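Local coordinates for putative rubredoxin reductase (Rhodopseudomonas palustris, PDB 3FG2), which probably uses its FAD cofactor to carry electrons from NADH to the ferredoxin that serves the cytochrome P450 CYP199A2, at residues I75-V80 with L90-G94; I82-R87 with Y99-L104. One frame throughout, in Å; residues are numbered along the deposited sequence.

Contact 1: residues I75-V80 with L90-G94; sequences ISDRMV and LLASG. With FAD (flavin-adenine dinucleotide), chain B.
Met79 and Leu91 form an antiparallel non-hydrogen-bonded pair, with CA atoms 4.2 Å apart, and Val80 N next to it bonds to Leu90 O at 3.0 Å. This is one end of the hairpin of strands 79-83 and 88-91. Beyond it the backbone of Arg78 stays close. Ala92 N divides its one proton between Arg78 O, at 2.8 Å, and Asp77 OD2, and both bonds are weak. Asp77 turns its carboxylate to the turn that follows strand 88-91. Its OD2 also accepts from Ser93 N at 3.2 Å through the syn lone pair. Arg78 N reaches the same oxygen from above the carboxylate plane, at 3.1 Å. Two good bonds thus grip OD2 and hold the carboxylate in place. Leu91 crosses the aspartate at a slant, with CD1 3.6 Å from Asp77 CG. With an alanine here instead of Asp77, the amides of Ser93 and Arg78 would probably lose their shared acceptor, and the 92-93 turn would be likely to shift. On the outer side Val80 CG1 presses on Ala92 CB at a tight 3.4 Å, and Val80 CG2 meets Leu90 CD2. Arg78 carries its CG anti to the backbone N (chi1 173°), and the chain stays extended to NE. The turn at chi4 (74°) then sets the guanidinium over the adenine of FAD, where N6A lies 4.0 Å above the guanidinium plane, and NH1 forms a salt bridge to Asp34. Met79 reads the adenine edge through its backbone: N donates to N1A and O accepts from N6A. The chemistry is that of an adenine recognised by peptide groups in the way a base partner would do it, while the neighbouring carboxylate fixes the peptide of Arg78.

Contact 2: residues I82-R87 with Y99-L104; sequences IDREGR and YGHLVL
Arg87 and Tyr99 meet where the turn after strand 79-83 passes the residues just before strand 101-104. Tyr99 N donates to Arg87 O at 2.9 Å. The same Arg87 O lies 3.3 Å above one face of the Tyr99 ring, toward its rim. Arg87 CB sits over the same face as Arg87 O, 4.2 Å from the centroid, in a CH-pi contact. Leu102 CB covers the opposite face, over the ring centre, so the ring is held flat between the turn and Leu102 of strand 101-104. The torsion of Tyr99 (chi1 63°) puts CG between the backbone N and the carbonyl carbon and brings the ring back against Arg87. The buried, close-packed part continues to Ile82. Its CD1 meets Leu102 CD2 tip to tip at 3.7 Å and lies 4.2 Å from Leu104 CD2. Leu89 of strand 88-91 packs on both Ile82 and Leu102. The other side is looser and more polar. The Arg87 chain bends at chi3 (61°), and its guanidinium meets two carbonyls obliquely. NH2 bonds weakly to Gly100 O, and NE makes a long, weak bond to Tyr99 O at 3.4 Å. A water lies in the plane of the Tyr99 ring at its edge and donates to Arg84 O; its link to Tyr99 OH is unusually short and doubtful. The turn is closed by Asp83 OD1, which accepts from Gly86 N at 2.9 Å in an Asx motif. Arg84 starts away from 99-104; its NH1 bonds to Ala249 O and its NE forms a salt bridge with Asp267. The arrangement seats the three-stranded antiparallel sheet against strand 101-104 of the five-stranded parallel sheet, an architecture characteristic of the FAD-binding domain in pyridine nucleotide-disulphide oxidoreductases.

Contacts 1 and 2 share strand 79-83 and lie about 14 Å apart, centre to centre. Contact 1 uses the start of the strand, and contact 2 uses its end and the turn beyond. They touch through Met79, whose CE is 3.3 Å from Leu104 CD2 and 4.2 Å from Leu102 CD1. Met79 therefore joins the apolar layer of contact 2 with its side chain while its backbone serves the adenine. Contact 2 does not bind the cofactor: the side chain of Leu104 is about 7 Å from FAD. Both contacts lie at the adenine end, and the flavin ring reaches away from them.

Contact 1: residues I75-V80 with L90-G94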
# COMPACT_ATOMS: atom_id res chain seq x y z
N ILE A 75 -17.33 10.62 11.92
CA ILE A 75 -18.04 11.59 11.10
C ILE A 75 -18.01 11.28 9.61
O ILE A 75 -16.95 11.30 8.98
CB ILE A 75 -17.46 13.01 11.28
CG1 ILE A 75 -17.46 13.39 12.76
CG2 ILE A 75 -18.28 14.01 10.48
CD1 ILE A 75 -16.81 14.72 13.04
N SER A 76 -19.18 11.01 9.04
CA SER A 76 -19.28 10.71 7.62
C SER A 76 -19.19 12.00 6.79
O SER A 76 -20.21 12.54 6.36
CB SER A 76 -20.61 10.00 7.33
OG SER A 76 -20.68 9.60 5.98
N ASP A 77 -17.97 12.49 6.59
CA ASP A 77 -17.75 13.71 5.82
C ASP A 77 -16.36 13.71 5.18
O ASP A 77 -15.70 12.68 5.10
CB ASP A 77 -17.90 14.93 6.72
CG ASP A 77 -18.53 16.11 6.01
OD1 ASP A 77 -19.74 16.03 5.71
OD2 ASP A 77 -17.82 17.10 5.73
N ARG A 78 -15.92 14.89 4.74
CA ARG A 78 -14.61 15.03 4.11
C ARG A 78 -14.01 16.42 4.39
O ARG A 78 -14.72 17.42 4.32
CB ARG A 78 -14.75 14.85 2.60
CG ARG A 78 -13.49 15.14 1.80
CD ARG A 78 -13.79 15.20 0.30
NE ARG A 78 -12.60 15.50 -0.49
CZ ARG A 78 -11.62 14.63 -0.73
NH1 ARG A 78 -11.69 13.39 -0.25
NH2 ARG A 78 -10.56 14.99 -1.45
N MET A 79 -12.72 16.48 4.73
CA MET A 79 -12.11 17.79 4.97
C MET A 79 -11.74 18.37 3.62
O MET A 79 -11.32 17.65 2.72
CB MET A 79 -10.85 17.69 5.87
CG MET A 79 -9.57 17.22 5.19
SD MET A 79 -8.08 18.15 5.75
CE MET A 79 -7.79 17.45 7.26
N VAL A 80 -11.91 19.68 3.48
CA VAL A 80 -11.61 20.36 2.23
C VAL A 80 -10.63 21.52 2.43
O VAL A 80 -9.97 21.95 1.48
CB VAL A 80 -12.89 20.92 1.58
CG1 VAL A 80 -13.81 19.78 1.20
CG2 VAL A 80 -13.59 21.85 2.56
N LEU A 90 -12.15 22.68 8.23
CA LEU A 90 -13.28 23.00 7.37
C LEU A 90 -13.72 21.79 6.55
O LEU A 90 -13.02 21.37 5.63
CB LEU A 90 -12.88 24.15 6.45
CG LEU A 90 -13.93 25.05 5.79
CD1 LEU A 90 -13.22 26.27 5.21
CD2 LEU A 90 -14.70 24.29 4.71
N LEU A 91 -14.87 21.22 6.88
CA LEU A 91 -15.38 20.06 6.16
C LEU A 91 -16.08 20.49 4.87
O LEU A 91 -16.22 21.68 4.60
CB LEU A 91 -16.37 19.26 7.02
CG LEU A 91 -15.93 18.68 8.36
CD1 LEU A 91 -17.05 17.78 8.88
CD2 LEU A 91 -14.65 17.89 8.21
N ALA A 92 -16.53 19.50 4.09
CA ALA A 92 -17.22 19.77 2.83
C ALA A 92 -18.71 19.98 3.05
O ALA A 92 -19.38 20.63 2.25
CB ALA A 92 -16.99 18.63 1.86
N SER A 93 -19.24 19.43 4.13
CA SER A 93 -20.66 19.57 4.45
C SER A 93 -20.95 21.01 4.82
O SER A 93 -22.11 21.38 5.03
CB SER A 93 -21.03 18.66 5.62
OG SER A 93 -20.28 19.00 6.78
N GLY A 94 -19.90 21.82 4.91
CA GLY A 94 -20.06 23.21 5.28
C GLY A 94 -19.73 23.40 6.74
O GLY A 94 -19.38 24.49 7.19
PA FAD B . -5.71 4.50 3.30
O1A FAD B . -5.73 4.68 1.82
O2A FAD B . -6.02 3.31 3.86
O5B FAD B . -6.90 5.40 3.68
C5B FAD B . -7.01 6.82 3.34
C4B FAD B . -8.48 7.17 3.67
O4B FAD B . -8.55 8.64 3.78
C3B FAD B . -9.52 6.78 2.60
O3B FAD B . -10.67 6.14 3.06
C2B FAD B . -9.71 8.09 1.88
O2B FAD B . -10.89 8.14 1.13
C1B FAD B . -9.74 9.05 3.03
N9A FAD B . -9.49 10.46 2.74
C8A FAD B . -8.61 10.97 1.81
N7A FAD B . -8.61 12.29 1.77
C5A FAD B . -9.52 12.68 2.72
C6A FAD B . -9.98 14.01 3.16
N6A FAD B . -9.54 15.15 2.67
N1A FAD B . -10.92 13.99 4.17
C2A FAD B . -11.41 12.83 4.71
N3A FAD B . -11.04 11.57 4.36
C4A FAD B . -10.09 11.55 3.36
N1 FAD B . -0.15 -3.19 2.21
C2 FAD B . 0.43 -4.25 2.77
O2 FAD B . 1.28 -4.13 3.59
N3 FAD B . 0.06 -5.59 2.41
C4 FAD B . -0.93 -5.84 1.47
O4 FAD B . -1.22 -6.99 1.20
C4X FAD B . -1.57 -4.69 0.86
N5 FAD B . -2.55 -4.87 -0.06
C5X FAD B . -3.15 -3.75 -0.62
C6 FAD B . -4.18 -3.97 -1.57
C7 FAD B . -4.84 -2.91 -2.17
C7M FAD B . -5.94 -3.20 -3.18
C8 FAD B . -4.47 -1.53 -1.83
C8M FAD B . -5.15 -0.33 -2.45
C9 FAD B . -3.45 -1.31 -0.89
C9A FAD B . -2.78 -2.40 -0.28
N10 FAD B . -1.73 -2.25 0.71
C10 FAD B . -1.13 -3.34 1.27
C1' FAD B . -1.34 -0.86 1.08
C2' FAD B . -2.16 -0.38 2.31
O2' FAD B . -3.53 -0.52 2.01
C3' FAD B . -1.80 1.07 2.58
O3' FAD B . -0.42 1.16 2.90
C4' FAD B . -2.63 1.61 3.73
O4' FAD B . -4.04 1.52 3.42
C5' FAD B . -2.24 3.05 3.96
O5' FAD B . -3.15 3.58 5.14
P FAD B . -3.61 5.02 5.12
O1P FAD B . -4.43 5.10 6.44
O2P FAD B . -2.57 5.95 5.01
O3P FAD B . -4.49 5.26 3.98

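Contact 2: residues I82-R87 with Y99-L104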
# COMPACT_ATOMS: atom_id res chain seq x y z
N ILE A 82 -8.05 23.72 5.68
CA ILE A 82 -7.51 23.77 7.03
C ILE A 82 -7.14 25.20 7.45
O ILE A 82 -6.32 25.86 6.80
CB ILE A 82 -6.24 22.91 7.15
CG1 ILE A 82 -6.57 21.46 6.83
CG2 ILE A 82 -5.68 23.03 8.56
CD1 ILE A 82 -5.35 20.57 6.79
N ASP A 83 -7.75 25.67 8.53
CA ASP A 83 -7.47 27.01 9.05
C ASP A 83 -6.48 26.85 10.18
O ASP A 83 -6.86 26.74 11.34
CB ASP A 83 -8.74 27.67 9.58
CG ASP A 83 -8.53 29.13 9.98
OD1 ASP A 83 -7.36 29.54 10.16
OD2 ASP A 83 -9.53 29.86 10.13
N ARG A 84 -5.20 26.82 9.84
CA ARG A 84 -4.16 26.64 10.84
C ARG A 84 -4.19 27.71 11.92
O ARG A 84 -4.11 27.40 13.11
CB ARG A 84 -2.78 26.63 10.17
CG ARG A 84 -2.55 25.44 9.27
CD ARG A 84 -1.29 25.64 8.43
NE ARG A 84 -0.10 25.81 9.26
CZ ARG A 84 1.06 26.25 8.80
NH1 ARG A 84 1.19 26.58 7.52
NH2 ARG A 84 2.10 26.36 9.62
N GLU A 85 -4.33 28.97 11.51
CA GLU A 85 -4.36 30.07 12.47
C GLU A 85 -5.52 29.92 13.46
O GLU A 85 -5.34 30.08 14.66
CB GLU A 85 -4.46 31.42 11.75
CG GLU A 85 -4.45 32.62 12.68
CD GLU A 85 -4.56 33.96 11.94
OE1 GLU A 85 -5.49 34.11 11.11
OE2 GLU A 85 -3.73 34.85 12.20
N GLY A 86 -6.70 29.61 12.94
CA GLY A 86 -7.86 29.45 13.80
C GLY A 86 -8.01 28.03 14.31
O GLY A 86 -8.98 27.71 14.99
N ARG A 87 -7.03 27.19 13.97
CA ARG A 87 -7.02 25.79 14.36
C ARG A 87 -8.39 25.15 14.16
O ARG A 87 -8.90 24.46 15.04
CB ARG A 87 -6.56 25.65 15.81
CG ARG A 87 -5.11 26.06 16.01
CD ARG A 87 -4.72 26.15 17.48
NE ARG A 87 -4.86 24.87 18.17
CZ ARG A 87 -4.48 24.66 19.42
NH1 ARG A 87 -3.93 25.64 20.12
NH2 ARG A 87 -4.64 23.47 19.98
N TYR A 99 -9.81 22.15 16.60
CA TYR A 99 -9.02 21.00 17.00
C TYR A 99 -7.85 21.41 17.88
O TYR A 99 -7.36 22.54 17.79
CB TYR A 99 -8.51 20.26 15.75
CG TYR A 99 -7.57 21.06 14.86
CD1 TYR A 99 -6.26 21.33 15.25
CD2 TYR A 99 -8.01 21.58 13.65
CE1 TYR A 99 -5.41 22.09 14.46
CE2 TYR A 99 -7.17 22.35 12.85
CZ TYR A 99 -5.88 22.60 13.26
OH TYR A 99 -5.05 23.38 12.49
N GLY A 100 -7.44 20.49 18.75
CA GLY A 100 -6.30 20.73 19.61
C GLY A 100 -5.11 20.30 18.77
O GLY A 100 -4.12 21.02 18.63
N HIS A 101 -5.22 19.09 18.22
CA HIS A 101 -4.19 18.54 17.35
C HIS A 101 -4.88 17.87 16.16
O HIS A 101 -5.88 17.17 16.32
CB HIS A 101 -3.33 17.53 18.11
CG HIS A 101 -2.00 17.28 17.46
ND1 HIS A 101 -1.85 16.49 16.34
CD2 HIS A 101 -0.77 17.77 17.73
CE1 HIS A 101 -0.59 16.51 15.95
NE2 HIS A 101 0.09 17.29 16.77
N LEU A 102 -4.33 18.12 14.98
CA LEU A 102 -4.87 17.57 13.73
C LEU A 102 -3.98 16.46 13.17
O LEU A 102 -2.77 16.66 12.99
CB LEU A 102 -5.03 18.68 12.69
CG LEU A 102 -5.43 18.27 11.27
CD1 LEU A 102 -6.75 17.53 11.30
CD2 LEU A 102 -5.53 19.51 10.38
N VAL A 103 -4.57 15.31 12.89
CA VAL A 103 -3.84 14.18 12.34
C VAL A 103 -4.27 13.93 10.89
O VAL A 103 -5.44 13.63 10.62
CB VAL A 103 -4.08 12.89 13.16
CG1 VAL A 103 -3.48 11.69 12.44
CG2 VAL A 103 -3.44 13.03 14.54
N LEU A 104 -3.33 14.07 9.96
CA LEU A 104 -3.61 13.85 8.54
C LEU A 104 -3.26 12.42 8.16
O LEU A 104 -2.11 12.00 8.26
CB LEU A 104 -2.81 14.82 7.67
CG LEU A 104 -3.13 16.30 7.92
CD1 LEU A 104 -2.28 17.18 7.02
CD2 LEU A 104 -4.62 16.53 7.66
O HOH W 1 -2.97 24.51 13.12